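Local coordinates for angiotensin-converting enzyme (Anopheles gambiae, PDB 6S1Y), which probably cleaves peptides as a zinc-dependent metalloprotease of the angiotensin-converting enzyme family, at residues 222-227 with 264-269. Numbering follows the deposited sequence.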
loop_
_atom_site.group_PDB
_atom_site.type_symbol
_atom_site.label_atom_id
_atom_site.label_comp_id
_atom_site.label_asym_id
_atom_site.label_seq_id
_atom_site.Cartn_x
_atom_site.Cartn_y
_atom_site.Cartn_z
ATOM N N HIS A 222 -11.866 17.289 1.748
ATOM C CA HIS A 222 -13.088 16.619 2.164
ATOM C C HIS A 222 -14.301 17.524 2.034
ATOM O O HIS A 222 -15.363 17.091 1.577
ATOM C CB HIS A 222 -12.927 16.166 3.614
ATOM C CG HIS A 222 -14.164 15.596 4.218
ATOM N ND1 HIS A 222 -15.243 16.374 4.566
ATOM C CD2 HIS A 222 -14.491 14.323 4.538
ATOM C CE1 HIS A 222 -16.192 15.601 5.054
ATOM N NE2 HIS A 222 -15.758 14.354 5.056
ATOM N N ALA A 223 -14.171 18.785 2.436
ATOM C CA ALA A 223 -15.327 19.683 2.404
ATOM C C ALA A 223 -15.748 20.000 0.975
ATOM O O ALA A 223 -16.938 20.118 0.680
ATOM C CB ALA A 223 -15.003 20.962 3.161
ATOM N N TYR A 224 -14.787 20.153 0.068
ATOM C CA TYR A 224 -15.138 20.424 -1.325
ATOM C C TYR A 224 -15.799 19.212 -1.968
ATOM O O TYR A 224 -16.841 19.331 -2.617
ATOM C CB TYR A 224 -13.897 20.845 -2.104
ATOM C CG TYR A 224 -14.226 21.316 -3.510
ATOM C CD1 TYR A 224 -14.648 22.613 -3.730
ATOM C CD2 TYR A 224 -14.172 20.446 -4.594
ATOM C CE1 TYR A 224 -14.987 23.053 -4.992
ATOM C CE2 TYR A 224 -14.488 20.885 -5.890
ATOM C CZ TYR A 224 -14.899 22.187 -6.079
ATOM O OH TYR A 224 -15.226 22.634 -7.325
ATOM N N VAL A 225 -15.229 18.028 -1.771
ATOM C CA VAL A 225 -15.818 16.813 -2.340
ATOM C C VAL A 225 -17.246 16.643 -1.846
ATOM O O VAL A 225 -18.167 16.377 -2.630
ATOM C CB VAL A 225 -14.954 15.582 -1.997
ATOM C CG1 VAL A 225 -15.629 14.283 -2.428
ATOM C CG2 VAL A 225 -13.590 15.705 -2.658
ATOM N N ARG A 226 -17.463 16.794 -0.543
ATOM C CA ARG A 226 -18.807 16.651 -0.001
ATOM C C ARG A 226 -19.766 17.658 -0.625
ATOM O O ARG A 226 -20.904 17.316 -0.968
ATOM C CB ARG A 226 -18.769 16.795 1.516
ATOM C CG ARG A 226 -20.139 16.862 2.215
ATOM C CD ARG A 226 -20.003 16.841 3.734
ATOM N NE ARG A 226 -19.345 18.025 4.266
ATOM C CZ ARG A 226 -19.010 18.177 5.552
ATOM N NH1 ARG A 226 -19.281 17.219 6.409
ATOM N NH2 ARG A 226 -18.401 19.289 5.967
ATOM N N TYR A 227 -19.326 18.905 -0.792
ATOM C CA TYR A 227 -20.179 19.899 -1.425
ATOM C C TYR A 227 -20.570 19.471 -2.838
ATOM O O TYR A 227 -21.743 19.576 -3.225
ATOM C CB TYR A 227 -19.463 21.247 -1.427
ATOM C CG TYR A 227 -20.167 22.298 -2.240
ATOM C CD1 TYR A 227 -19.915 22.447 -3.610
ATOM C CD2 TYR A 227 -21.067 23.150 -1.647
ATOM C CE1 TYR A 227 -20.576 23.412 -4.355
ATOM C CE2 TYR A 227 -21.717 24.117 -2.362
ATOM C CZ TYR A 227 -21.480 24.244 -3.704
ATOM O OH TYR A 227 -22.162 25.205 -4.369
ATOM N N THR A 264 -16.380 15.287 -9.908
ATOM C CA THR A 264 -16.471 16.371 -8.942
ATOM C C THR A 264 -15.453 17.484 -9.173
ATOM O O THR A 264 -15.255 18.313 -8.290
ATOM C CB THR A 264 -16.313 15.826 -7.522
ATOM O OG1 THR A 264 -15.020 15.211 -7.387
ATOM C CG2 THR A 264 -17.396 14.808 -7.209
ATOM N N THR A 265 -14.865 17.569 -10.366
ATOM C CA THR A 265 -13.720 18.436 -10.566
ATOM C C THR A 265 -14.138 19.903 -10.616
ATOM O O THR A 265 -15.267 20.239 -11.002
ATOM C CB THR A 265 -12.975 18.051 -11.853
ATOM O OG1 THR A 265 -11.667 18.647 -11.862
ATOM C CG2 THR A 265 -13.720 18.504 -13.122
ATOM N N PRO A 266 -13.240 20.808 -10.247
ATOM C CA PRO A 266 -13.605 22.236 -10.255
ATOM C C PRO A 266 -14.030 22.772 -11.613
ATOM O O PRO A 266 -14.947 23.601 -11.680
ATOM C CB PRO A 266 -12.326 22.911 -9.753
ATOM C CG PRO A 266 -11.708 21.913 -8.848
ATOM C CD PRO A 266 -11.967 20.566 -9.546
ATOM N N PHE A 267 -13.390 22.343 -12.699
ATOM C CA PHE A 267 -13.571 22.955 -14.018
ATOM C C PHE A 267 -13.797 21.830 -15.018
ATOM O O PHE A 267 -12.902 21.475 -15.803
ATOM C CB PHE A 267 -12.380 23.851 -14.361
ATOM C CG PHE A 267 -12.202 24.988 -13.369
ATOM C CD1 PHE A 267 -13.114 26.022 -13.334
ATOM C CD2 PHE A 267 -11.168 24.988 -12.467
ATOM C CE1 PHE A 267 -13.001 27.049 -12.410
ATOM C CE2 PHE A 267 -11.031 26.006 -11.535
ATOM C CZ PHE A 267 -11.951 27.047 -11.510
ATOM N N PRO A 268 -14.995 21.240 -15.007
ATOM C CA PRO A 268 -15.242 20.055 -15.830
ATOM C C PRO A 268 -15.186 20.309 -17.323
ATOM O O PRO A 268 -15.006 19.343 -18.079
ATOM C CB PRO A 268 -16.655 19.607 -15.402
ATOM C CG PRO A 268 -17.266 20.791 -14.703
ATOM C CD PRO A 268 -16.112 21.542 -14.094
ATOM N N GLU A 269 -15.315 21.549 -17.787
ATOM C CA GLU A 269 -15.177 21.809 -19.214
ATOM C C GLU A 269 -13.797 22.345 -19.571
ATOM O O GLU A 269 -13.616 22.869 -20.666
ATOM C CB GLU A 269 -16.278 22.756 -19.681
ATOM C CG GLU A 269 -17.685 22.165 -19.506
ATOM C CD GLU A 269 -17.757 20.672 -19.890
ATOM O OE1 GLU A 269 -17.306 20.328 -20.996
ATOM O OE2 GLU A 269 -18.236 19.841 -19.063
#
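Tyr-224 makes all the close approaches from helix 203-233 to the loop segment 264-269, touching Thr-264 and Pro-266. The ring is carried toward the loop by a chi1 of -172°, which puts CG opposite the backbone N. On one flank, the CE2 atom of Tyr-224 comes to 3.6 Å from the carbonyl O of Thr-264; that oxygen sits at the ring edge, close to the ring plane. Farther out, the phenol oxygen OH of Tyr-224 lies 3.4 Å from CA of Pro-266 and 3.8 Å from its CB, a van der Waals contact. The pyrrolidine ring meets the phenol obliquely, with CG of Pro-266 4.2 Å from CE2 of Tyr-224. No hydrogen bond links the two segments. This is side-chain packing in the mainly helical fold of the angiotensin-converting enzyme family, buried although its centre is about 26 Å from that of the chain. Helix 577-590 touches both partners, through Leu-583, Glu-586 and Asn-587 at Tyr-224 and Trp-582 at Pro-266. Val-225 looks across at Thr-264 more loosely, its CG2 5.0 Å from Thr-264 OG1, and Tyr-422 of helix 414-429 touches both Val-225 and Pro-266. The Thr-264 hydroxyl, which Tyr-224 does not meet, is hydrogen-bonded to Ile-260 O and Tyr-422 OH.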